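Local coordinates for protein cytochrome P450 (Rhodococcus erythropolis, PDB 3WEC) that uses a heme to N-hydroxylate the quinoline ring of an aurachin precursor, a monooxygenase step that gives these alkaloids their antibiotic activity, at residues M85-G90 / F190-E195; L186-A191 / P395-R400; A300-R305 / M325-S330. All coordinates share one frame; numbering follows the deposited sequence.

Interaction 1: M85-G90 / F190-E195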
loop_
_atom_site.group_PDB
_atom_site.type_symbol
_atom_site.label_atom_id
_atom_site.label_comp_id
_atom_site.label_asym_id
_atom_site.label_seq_id
_atom_site.Cartn_x
_atom_site.Cartn_y
_atom_site.Cartn_z
ATOM N N MET A 85 -20.218 0.155 6.633
ATOM C CA MET A 85 -18.762 0.016 6.473
ATOM C C MET A 85 -18.278 -1.402 6.745
ATOM O O MET A 85 -18.606 -1.969 7.773
ATOM C CB MET A 85 -18.002 0.956 7.432
ATOM C CG MET A 85 -17.805 2.397 6.963
ATOM S SD MET A 85 -16.936 2.582 5.392
ATOM C CE MET A 85 -15.242 2.133 5.796
ATOM N N PRO A 86 -17.471 -1.968 5.830
ATOM C CA PRO A 86 -16.706 -3.203 6.031
ATOM C C PRO A 86 -15.597 -2.932 7.048
ATOM O O PRO A 86 -15.302 -1.761 7.300
ATOM C CB PRO A 86 -16.103 -3.454 4.646
ATOM C CG PRO A 86 -15.994 -2.101 4.042
ATOM C CD PRO A 86 -17.218 -1.391 4.492
ATOM N N PRO A 87 -15.008 -3.978 7.656
ATOM C CA PRO A 87 -13.852 -3.747 8.547
ATOM C C PRO A 87 -12.743 -2.993 7.809
ATOM O O PRO A 87 -12.323 -3.392 6.727
ATOM C CB PRO A 87 -13.362 -5.153 8.895
ATOM C CG PRO A 87 -14.487 -6.061 8.574
ATOM C CD PRO A 87 -15.292 -5.410 7.483
ATOM N N PHE A 88 -12.316 -1.884 8.394
ATOM C CA PHE A 88 -11.396 -0.977 7.735
ATOM C C PHE A 88 -10.445 -0.337 8.753
ATOM O O PHE A 88 -10.897 0.175 9.796
ATOM C CB PHE A 88 -12.211 0.069 6.966
ATOM C CG PHE A 88 -11.386 1.083 6.225
ATOM C CD1 PHE A 88 -11.605 2.441 6.425
ATOM C CD2 PHE A 88 -10.400 0.691 5.324
ATOM C CE1 PHE A 88 -10.860 3.381 5.733
ATOM C CE2 PHE A 88 -9.642 1.637 4.641
ATOM C CZ PHE A 88 -9.873 2.984 4.849
ATOM N N LEU A 89 -9.139 -0.432 8.460
ATOM C CA LEU A 89 -8.084 0.307 9.182
ATOM C C LEU A 89 -8.497 1.761 9.263
ATOM O O LEU A 89 -8.836 2.361 8.247
ATOM C CB LEU A 89 -6.748 0.245 8.423
ATOM C CG LEU A 89 -5.487 -0.534 8.818
ATOM C CD1 LEU A 89 -4.286 0.081 8.100
ATOM C CD2 LEU A 89 -5.225 -0.579 10.314
ATOM N N GLY A 90 -8.502 2.358 10.440
ATOM C CA GLY A 90 -8.920 3.758 10.474
ATOM C C GLY A 90 -10.415 4.056 10.646
ATOM O O GLY A 90 -10.812 5.222 10.770
ATOM N N PHE A 190 -17.368 -2.498 -0.246
ATOM C CA PHE A 190 -18.729 -2.773 0.154
ATOM C C PHE A 190 -19.279 -3.958 -0.613
ATOM O O PHE A 190 -20.498 -4.124 -0.738
ATOM C CB PHE A 190 -19.602 -1.571 -0.166
ATOM C CG PHE A 190 -19.364 -0.403 0.709
ATOM C CD1 PHE A 190 -20.108 -0.230 1.858
ATOM C CD2 PHE A 190 -18.400 0.541 0.375
ATOM C CE1 PHE A 190 -19.884 0.864 2.684
ATOM C CE2 PHE A 190 -18.170 1.637 1.192
ATOM C CZ PHE A 190 -18.908 1.799 2.351
ATOM N N ALA A 191 -18.403 -4.771 -1.179
ATOM C CA ALA A 191 -18.886 -6.010 -1.813
ATOM C C ALA A 191 -18.309 -7.173 -1.008
ATOM O O ALA A 191 -17.521 -7.989 -1.533
ATOM C CB ALA A 191 -18.488 -6.086 -3.296
ATOM N N ILE A 192 -18.701 -7.200 0.273
ATOM C CA ILE A 192 -18.159 -8.116 1.283
ATOM C C ILE A 192 -19.318 -8.640 2.131
ATOM O O ILE A 192 -19.935 -7.880 2.858
ATOM C CB ILE A 192 -17.010 -7.474 2.127
ATOM C CG1 ILE A 192 -16.506 -8.430 3.194
ATOM C CG2 ILE A 192 -17.437 -6.172 2.794
ATOM C CD1 ILE A 192 -15.578 -7.769 4.185
ATOM N N PRO A 193 -19.662 -9.934 1.966
ATOM C CA PRO A 193 -20.668 -10.587 2.807
ATOM C C PRO A 193 -20.310 -10.529 4.292
ATOM O O PRO A 193 -19.164 -10.236 4.649
ATOM C CB PRO A 193 -20.693 -12.032 2.289
ATOM C CG PRO A 193 -20.240 -11.932 0.867
ATOM C CD PRO A 193 -19.209 -10.809 0.869
ATOM N N LYS A 194 -21.322 -10.815 5.121
ATOM C CA LYS A 194 -21.357 -10.667 6.590
ATOM C C LYS A 194 -20.395 -11.562 7.351
ATOM O O LYS A 194 -19.664 -11.089 8.214
ATOM C CB LYS A 194 -22.790 -10.958 7.105
ATOM C CG LYS A 194 -23.622 -11.950 6.268
ATOM C CD LYS A 194 -22.784 -12.905 5.405
ATOM C CE LYS A 194 -23.370 -13.080 4.012
ATOM N NZ LYS A 194 -23.947 -14.431 3.790
ATOM N N GLU A 195 -20.440 -12.857 7.025
ATOM C CA GLU A 195 -19.613 -13.895 7.649
ATOM C C GLU A 195 -18.113 -13.642 7.498
ATOM O O GLU A 195 -17.313 -14.189 8.264
ATOM C CB GLU A 195 -19.970 -15.281 7.072
ATOM C CG GLU A 195 -18.844 -16.314 7.158
ATOM C CD GLU A 195 -19.227 -17.713 6.689
ATOM O OE1 GLU A 195 -18.320 -18.424 6.194
ATOM O OE2 GLU A 195 -20.410 -18.112 6.818
#
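Met85 SD lies 3.7 Å from ring atom CZ of Phe190, in a contact that is apolar throughout: no hydrogen bond crosses between 85-90 and 190-195. SD approaches the ring obliquely, 59° off the normal, a Met-aromatic contact. The methionine chain folds back on itself to get there, bent at both chi2 (-58°) and chi3, although its CB starts out pointing away from the other segment.

Pro86 takes the flat side of the same ring. Its CD lies 3.9 Å above the plane of the Phe190 ring, displaced toward the rim on the CE1 side, and makes a CH-pi contact only 17° off the normal. A proline delta carbon is bonded to the amide nitrogen, so its hydrogens should be slightly polarised and suited to a pi face. The two side chains cross at about a right angle.

Pro86 also has a second neighbour, with CB 3.5 Å from Ile192 CG2. The rest of Ile192 runs on in an extended line, CG1 opposite the backbone N and CD1 continuing outward, which brings CD1 to 4.1 Å from CD of Pro87. One isoleucine therefore meets two consecutive prolines through two different branches. Behind the contact, Phe190 rests on Leu77 and Met81 of helix 73-81, while Pro87 packs against Ala197, Arg200 and Ile204 of helix 194-216, the helix for which Pro193 is the N-cap.

This is apolar packing near the surface, with Phe88 just along the chain touching the bound substrate. By position in the P450 fold, it is the meeting of the B'-C part of the B-C loop with the F-G loop, the region that typically frames the substrate access channel.

Interaction 2: L186-A191 / P395-R400. With AUI (3-[(2E,6E,9R)-9-hydroxy-3,7,11-trimethyldodeca-2,6,10-trien-1-yl]-2-methylquinolin-4(1H)-one), chain C.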
loop_
_atom_site.group_PDB
_atom_site.type_symbol
_atom_site.label_atom_id
_atom_site.label_comp_id
_atom_site.label_asym_id
_atom_site.label_seq_id
_atom_site.Cartn_x
_atom_site.Cartn_y
_atom_site.Cartn_z
ATOM N N LEU A 186 -7.078 -2.941 4.354
ATOM C CA LEU A 186 -6.378 -1.726 3.875
ATOM C C LEU A 186 -7.321 -0.947 2.970
ATOM O O LEU A 186 -7.220 0.236 2.845
ATOM C CB LEU A 186 -5.130 -2.083 3.022
ATOM C CG LEU A 186 -3.755 -1.374 3.225
ATOM C CD1 LEU A 186 -2.788 -1.723 2.104
ATOM C CD2 LEU A 186 -3.824 0.135 3.542
ATOM N N ASP A 187 -8.228 -1.638 2.302
ATOM C CA ASP A 187 -9.028 -0.962 1.308
ATOM C C ASP A 187 -10.486 -0.931 1.761
ATOM O O ASP A 187 -10.901 -1.703 2.649
ATOM C CB ASP A 187 -8.803 -1.628 -0.067
ATOM C CG ASP A 187 -9.133 -0.709 -1.273
ATOM O OD1 ASP A 187 -9.720 0.393 -1.145
ATOM O OD2 ASP A 187 -8.852 -1.141 -2.408
ATOM N N ILE A 188 -11.261 -0.022 1.176
ATOM C CA ILE A 188 -12.695 -0.016 1.387
ATOM C C ILE A 188 -13.346 -0.874 0.304
ATOM O O ILE A 188 -13.084 -0.670 -0.878
ATOM C CB ILE A 188 -13.281 1.420 1.353
ATOM C CG1 ILE A 188 -12.403 2.384 2.173
ATOM C CG2 ILE A 188 -14.757 1.405 1.788
ATOM C CD1 ILE A 188 -13.052 3.729 2.475
ATOM N N ASN A 189 -14.224 -1.795 0.708
ATOM C CA ASN A 189 -14.953 -2.655 -0.222
ATOM C C ASN A 189 -16.300 -3.017 0.364
ATOM O O ASN A 189 -16.353 -3.767 1.347
ATOM C CB ASN A 189 -14.191 -3.949 -0.486
ATOM C CG ASN A 189 -14.647 -4.657 -1.765
ATOM O OD1 ASN A 189 -13.905 -4.719 -2.728
ATOM N ND2 ASN A 189 -15.863 -5.189 -1.776
ATOM N N PHE A 190 -17.368 -2.498 -0.246
ATOM C CA PHE A 190 -18.729 -2.773 0.154
ATOM C C PHE A 190 -19.279 -3.958 -0.613
ATOM O O PHE A 190 -20.498 -4.124 -0.738
ATOM C CB PHE A 190 -19.602 -1.571 -0.166
ATOM C CG PHE A 190 -19.364 -0.403 0.709
ATOM C CD1 PHE A 190 -20.108 -0.230 1.858
ATOM C CD2 PHE A 190 -18.400 0.541 0.375
ATOM C CE1 PHE A 190 -19.884 0.864 2.684
ATOM C CE2 PHE A 190 -18.170 1.637 1.192
ATOM C CZ PHE A 190 -18.908 1.799 2.351
ATOM N N ALA A 191 -18.403 -4.771 -1.179
ATOM C CA ALA A 191 -18.886 -6.010 -1.813
ATOM C C ALA A 191 -18.309 -7.173 -1.008
ATOM O O ALA A 191 -17.521 -7.989 -1.533
ATOM C CB ALA A 191 -18.488 -6.086 -3.296
ATOM N N PRO A 395 -11.429 -6.432 -6.103
ATOM C CA PRO A 395 -12.298 -5.278 -5.898
ATOM C C PRO A 395 -11.696 -4.284 -4.898
ATOM O O PRO A 395 -10.649 -4.565 -4.280
ATOM C CB PRO A 395 -13.602 -5.913 -5.391
ATOM C CG PRO A 395 -13.579 -7.314 -5.966
ATOM C CD PRO A 395 -12.121 -7.704 -5.824
ATOM N N GLY A 396 -12.309 -3.113 -4.791
ATOM C CA GLY A 396 -11.967 -2.166 -3.751
ATOM C C GLY A 396 -11.878 -0.755 -4.270
ATOM O O GLY A 396 -11.813 -0.539 -5.465
ATOM N N MET A 397 -11.847 0.211 -3.362
ATOM C CA MET A 397 -11.960 1.623 -3.747
ATOM C C MET A 397 -10.643 2.282 -4.144
ATOM O O MET A 397 -10.612 3.024 -5.117
ATOM C CB MET A 397 -12.654 2.435 -2.653
ATOM C CG MET A 397 -14.166 2.330 -2.705
ATOM S SD MET A 397 -15.026 3.589 -1.722
ATOM C CE MET A 397 -13.703 4.824 -1.528
ATOM N N GLY A 398 -9.581 2.058 -3.380
ATOM C CA GLY A 398 -8.309 2.750 -3.623
ATOM C C GLY A 398 -7.120 1.900 -4.097
ATOM O O GLY A 398 -6.097 2.432 -4.533
ATOM N N LEU A 399 -7.218 0.586 -3.988
ATOM C CA LEU A 399 -6.059 -0.293 -4.326
ATOM C C LEU A 399 -6.263 -0.961 -5.667
ATOM O O LEU A 399 -7.395 -1.154 -6.097
ATOM C CB LEU A 399 -5.857 -1.350 -3.245
ATOM C CG LEU A 399 -4.939 -1.149 -2.022
ATOM C CD1 LEU A 399 -4.547 0.274 -1.709
ATOM C CD2 LEU A 399 -5.510 -1.889 -0.802
ATOM N N ARG A 400 -5.174 -1.266 -6.355
ATOM C CA ARG A 400 -5.267 -1.926 -7.647
ATOM C C ARG A 400 -4.189 -2.975 -7.835
ATOM O O ARG A 400 -2.977 -2.728 -7.649
ATOM C CB ARG A 400 -5.233 -0.915 -8.782
ATOM C CG ARG A 400 -5.556 -1.523 -10.144
ATOM C CD ARG A 400 -5.725 -0.452 -11.206
ATOM N NE ARG A 400 -6.006 -1.022 -12.505
ATOM C CZ ARG A 400 -5.090 -1.293 -13.419
ATOM N NH1 ARG A 400 -5.441 -1.800 -14.597
ATOM N NH2 ARG A 400 -3.827 -1.041 -13.163
HETATM O O13 AUI C . -3.489 5.972 3.998
HETATM C C1 AUI C . -2.765 4.986 3.728
HETATM C C4 AUI C . -2.130 4.248 4.837
HETATM C C5 AUI C . -2.349 4.623 6.159
HETATM C C6 AUI C . -1.756 3.903 7.195
HETATM C C7 AUI C . -0.968 2.796 6.849
HETATM C C8 AUI C . -0.730 2.377 5.538
HETATM C C9 AUI C . -1.297 3.065 4.476
HETATM N N10 AUI C . -1.115 2.660 3.182
HETATM C C3 AUI C . -1.649 3.294 2.117
HETATM C C11 AUI C . -1.400 2.798 0.702
HETATM C C2 AUI C . -2.511 4.505 2.331
HETATM C C12 AUI C . -3.132 5.206 1.152
HETATM C C14 AUI C . -4.174 4.275 0.523
HETATM C C15 AUI C . -5.248 3.578 0.980
HETATM C C26 AUI C . -5.739 3.513 2.414
HETATM C C16 AUI C . -5.956 2.777 -0.084
HETATM C C17 AUI C . -7.409 3.139 -0.385
HETATM C C18 AUI C . -8.058 3.969 0.688
HETATM C C19 AUI C . -9.220 4.650 0.574
HETATM C C27 AUI C . -10.103 4.653 -0.649
HETATM C C20 AUI C . -9.692 5.410 1.788
HETATM C C21 AUI C . -9.120 6.823 1.949
HETATM O O28 AUI C . -9.489 7.244 3.256
HETATM C C22 AUI C . -7.612 6.957 1.901
HETATM C C23 AUI C . -6.754 7.104 2.949
HETATM C C24 AUI C . -5.312 7.255 2.609
HETATM C C25 AUI C . -7.075 7.121 4.436
HETATM O O HOH W 1 -8.512 -3.797 -2.871
#
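Over the tail of the bound aurachin intermediate, part of the pocket wall is made by two loops held together through Asp187, whose carboxylate binds successive backbone N-H groups of 395-400. Gly398 N gives a nearly straight bond (173°) to Asp187 OD1 at 2.8 Å, arriving on the syn side and close to the carboxylate plane. Leu399 N reaches Asp187 OD2 at 2.9 Å from well above that plane, and Met397 N adds a weak bond to OD1. A water donates to both Asp187 OD2 and Pro395 O. With CG swung opposite its own backbone N (chi1 -157°), the aspartate points straight into the turn. So many donors around one buried carboxylate would be expected to favour its charged form.

The backbone joins in one residue further on, where Met397 N bonds Ile188 O at 2.9 Å, and Gly396 CA sends a C-H toward that same oxygen. Side chains finish the seam: Leu399 CD2 slips in 3.4 Å from Asp187 CB and also packs on Leu186, while the Met397 and Ile188 side chains cross obliquely, SD against CG2.

The substrate lies along this seam. Leu399 CD1 is 3.3 Å from AUI C16. The side-chain-less Gly398 CA is 3.4 Å from AUI C17. The bent end of Met397 brings CE to 3.7 Å from AUI C27. Leu186 CD2 lies over one face of the quinolone, 3.7 Å from AUI N10.

By their place in the P450 fold, loop 186-191 between helices 172-182 and 194-216 is the F-G loop, and the turn 395-400 is probably substrate recognition site 6.

Interaction 3: A300-R305 / M325-S330. With AUI (3-[(2E,6E,9R)-9-hydroxy-3,7,11-trimethyldodeca-2,6,10-trien-1-yl]-2-methylquinolin-4(1H)-one), chain C.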
loop_
_atom_site.group_PDB
_atom_site.type_symbol
_atom_site.label_atom_id
_atom_site.label_comp_id
_atom_site.label_asym_id
_atom_site.label_seq_id
_atom_site.Cartn_x
_atom_site.Cartn_y
_atom_site.Cartn_z
ATOM N N ALA A 300 -1.483 1.481 -4.819
ATOM C CA ALA A 300 -2.525 2.362 -4.342
ATOM C C ALA A 300 -2.735 3.512 -5.334
ATOM O O ALA A 300 -1.836 4.318 -5.524
ATOM C CB ALA A 300 -2.188 2.912 -2.960
ATOM N N HIS A 301 -3.915 3.581 -5.943
ATOM C CA HIS A 301 -4.269 4.688 -6.867
ATOM C C HIS A 301 -4.681 5.955 -6.162
ATOM O O HIS A 301 -4.641 7.038 -6.757
ATOM C CB HIS A 301 -5.325 4.241 -7.911
ATOM C CG HIS A 301 -4.723 3.492 -9.084
ATOM N ND1 HIS A 301 -5.170 3.634 -10.355
ATOM C CD2 HIS A 301 -3.659 2.575 -9.141
ATOM C CE1 HIS A 301 -4.438 2.848 -11.176
ATOM N NE2 HIS A 301 -3.524 2.192 -10.432
ATOM N N GLU A 302 -5.101 5.819 -4.901
ATOM C CA GLU A 302 -5.369 6.987 -4.043
ATOM C C GLU A 302 -4.812 7.018 -2.610
ATOM O O GLU A 302 -4.651 5.979 -1.950
ATOM C CB GLU A 302 -6.842 7.313 -4.005
ATOM C CG GLU A 302 -7.776 6.149 -3.804
ATOM C CD GLU A 302 -9.189 6.542 -4.204
ATOM O OE1 GLU A 302 -9.322 7.305 -5.186
ATOM O OE2 GLU A 302 -10.159 6.131 -3.534
ATOM N N ALA A 303 -4.479 8.242 -2.186
ATOM C CA ALA A 303 -4.202 8.596 -0.798
ATOM C C ALA A 303 -5.356 9.527 -0.353
ATOM O O ALA A 303 -5.956 10.200 -1.193
ATOM C CB ALA A 303 -2.880 9.327 -0.705
ATOM N N GLY A 304 -5.679 9.566 0.941
ATOM C CA GLY A 304 -6.798 10.394 1.407
ATOM C C GLY A 304 -6.383 11.536 2.330
ATOM O O GLY A 304 -5.453 11.372 3.119
ATOM N N ARG A 305 -7.051 12.688 2.220
ATOM C CA ARG A 305 -6.846 13.792 3.152
ATOM C C ARG A 305 -8.160 14.407 3.599
ATOM O O ARG A 305 -9.190 14.245 2.943
ATOM C CB ARG A 305 -5.962 14.906 2.580
ATOM C CG ARG A 305 -4.490 14.583 2.413
ATOM C CD ARG A 305 -3.817 14.179 3.712
ATOM N NE ARG A 305 -2.382 13.958 3.508
ATOM C CZ ARG A 305 -1.824 12.804 3.134
ATOM N NH1 ARG A 305 -2.562 11.708 2.889
ATOM N NH2 ARG A 305 -0.506 12.746 2.993
ATOM N N MET A 325 -9.536 13.049 -2.174
ATOM C CA MET A 325 -8.990 11.836 -2.707
ATOM C C MET A 325 -7.847 12.229 -3.627
ATOM O O MET A 325 -8.072 12.866 -4.658
ATOM C CB MET A 325 -10.084 11.180 -3.540
ATOM C CG MET A 325 -10.258 9.716 -3.283
ATOM S SD MET A 325 -10.859 9.475 -1.608
ATOM C CE MET A 325 -12.569 9.125 -2.027
ATOM N N VAL A 326 -6.623 11.875 -3.284
ATOM C CA VAL A 326 -5.493 12.284 -4.108
ATOM C C VAL A 326 -5.117 11.162 -5.075
ATOM O O VAL A 326 -4.687 10.103 -4.631
ATOM C CB VAL A 326 -4.279 12.681 -3.237
ATOM C CG1 VAL A 326 -3.057 12.926 -4.104
ATOM C CG2 VAL A 326 -4.604 13.920 -2.423
ATOM N N LEU A 327 -5.267 11.392 -6.381
ATOM C CA LEU A 327 -4.992 10.332 -7.376
ATOM C C LEU A 327 -3.525 10.185 -7.713
ATOM O O LEU A 327 -3.048 10.717 -8.720
ATOM C CB LEU A 327 -5.765 10.568 -8.675
ATOM C CG LEU A 327 -7.112 9.906 -8.972
ATOM C CD1 LEU A 327 -7.933 9.530 -7.739
ATOM C CD2 LEU A 327 -7.875 10.848 -9.874
ATOM N N LEU A 328 -2.812 9.481 -6.851
ATOM C CA LEU A 328 -1.404 9.158 -7.034
ATOM C C LEU A 328 -1.110 8.598 -8.421
ATOM O O LEU A 328 -0.121 8.989 -9.057
ATOM C CB LEU A 328 -0.989 8.145 -5.969
ATOM C CG LEU A 328 -1.335 8.367 -4.492
ATOM C CD1 LEU A 328 -0.792 7.183 -3.720
ATOM C CD2 LEU A 328 -0.710 9.639 -3.936
ATOM N N ALA A 329 -1.984 7.695 -8.895
ATOM C CA ALA A 329 -1.822 6.997 -10.163
ATOM C C ALA A 329 -1.881 7.978 -11.357
ATOM O O ALA A 329 -1.077 7.869 -12.295
ATOM C CB ALA A 329 -2.866 5.891 -10.302
ATOM N N SER A 330 -2.809 8.933 -11.291
ATOM C CA SER A 330 -2.934 10.008 -12.275
ATOM C C SER A 330 -1.719 10.963 -12.303
ATOM O O SER A 330 -1.072 11.106 -13.335
ATOM C CB SER A 330 -4.221 10.787 -12.019
ATOM O OG SER A 330 -4.486 11.643 -13.078
HETATM O O13 AUI C . -3.489 5.972 3.998
HETATM C C1 AUI C . -2.765 4.986 3.728
HETATM C C4 AUI C . -2.130 4.248 4.837
HETATM C C5 AUI C . -2.349 4.623 6.159
HETATM C C6 AUI C . -1.756 3.903 7.195
HETATM C C7 AUI C . -0.968 2.796 6.849
HETATM C C8 AUI C . -0.730 2.377 5.538
HETATM C C9 AUI C . -1.297 3.065 4.476
HETATM N N10 AUI C . -1.115 2.660 3.182
HETATM C C3 AUI C . -1.649 3.294 2.117
HETATM C C11 AUI C . -1.400 2.798 0.702
HETATM C C2 AUI C . -2.511 4.505 2.331
HETATM C C12 AUI C . -3.132 5.206 1.152
HETATM C C14 AUI C . -4.174 4.275 0.523
HETATM C C15 AUI C . -5.248 3.578 0.980
HETATM C C26 AUI C . -5.739 3.513 2.414
HETATM C C16 AUI C . -5.956 2.777 -0.084
HETATM C C17 AUI C . -7.409 3.139 -0.385
HETATM C C18 AUI C . -8.058 3.969 0.688
HETATM C C19 AUI C . -9.220 4.650 0.574
HETATM C C27 AUI C . -10.103 4.653 -0.649
HETATM C C20 AUI C . -9.692 5.410 1.788
HETATM C C21 AUI C . -9.120 6.823 1.949
HETATM O O28 AUI C . -9.489 7.244 3.256
HETATM C C22 AUI C . -7.612 6.957 1.901
HETATM C C23 AUI C . -6.754 7.104 2.949
HETATM C C24 AUI C . -5.312 7.255 2.609
HETATM C C25 AUI C . -7.075 7.121 4.436
#
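The CB of Ala329 stands squarely over the His301 imidazole, 3.2 Å above the plane and over its centre. This CH-pi contact is tight, and it is reached because His301 CG is turned opposite its own carbonyl carbon (chi1 -82°). The same ring is tied down at its rim, where ND1 hydrogen-bonds to Tyr30 OH.

Beyond the histidine the two segments become sheet. Ala303 and Val326 form an antiparallel hydrogen-bonded pair: Val326 N to Ala303 O at 2.8 Å, and Ala303 N to Val326 O at 3.1 Å. Gly304 and Met325 follow as a non-hydrogen-bonded pair. Val326 O accepts twice, since Leu328 N also bonds it at 3.0 Å and closes an inverse gamma turn centred on Leu327. That turn swings the chain from strand 323-326 into helix 328-333, whose first turn answers the other segment with a weak bond from Ala329 N to His301 O. Leu328, which also lines the heme pocket, packs its CD2 on Ala303 CB.

Glu302 CG sits between backbone N and carbonyl carbon (chi1 46°), and from there the extended chain crosses Met325 obliquely. OE1 comes 3.2 Å from Met325 CG, and OE2 lies 3.2 Å from methyl C27 of the substrate. Ala300 CB touches the quinolone methyl C11 at 3.7 Å.

At the far end, Arg305 NH1 bonds Gly304 O at 2.9 Å with that oxygen lying in the guanidinium plane, and NH1 also bonds heme O1A, a propionate oxygen. The strand bonds thus satisfy N and O of Ala303 and Val326, Glu302 O and OE2 lie against carbons of the ligand tail without hydrogen-bonding to it, and the arginine charge probably offsets that of the heme propionate.

In the fold
Interactions 1 and 2 sit side by side, centres about 9 Å apart, and overlap at Phe190 and Ala191, where the second segment of interaction 1 meets the first of interaction 2. Interaction 3 lies in the five-stranded sheet, its centre about 13 Å from that of interaction 2 and about 21 Å from that of interaction 1. Along the chain, interaction 1 closes before interaction 3 begins, and both segments of interaction 3 fall between those of interaction 2. Gly398 O and His301 N, 2.8 Å apart and probably hydrogen-bonded, join interactions 2 and 3, which both touch the aurachin intermediate. The contacts thus run from surface loops of the probable access region, through the substrate pocket, to sheet and heme.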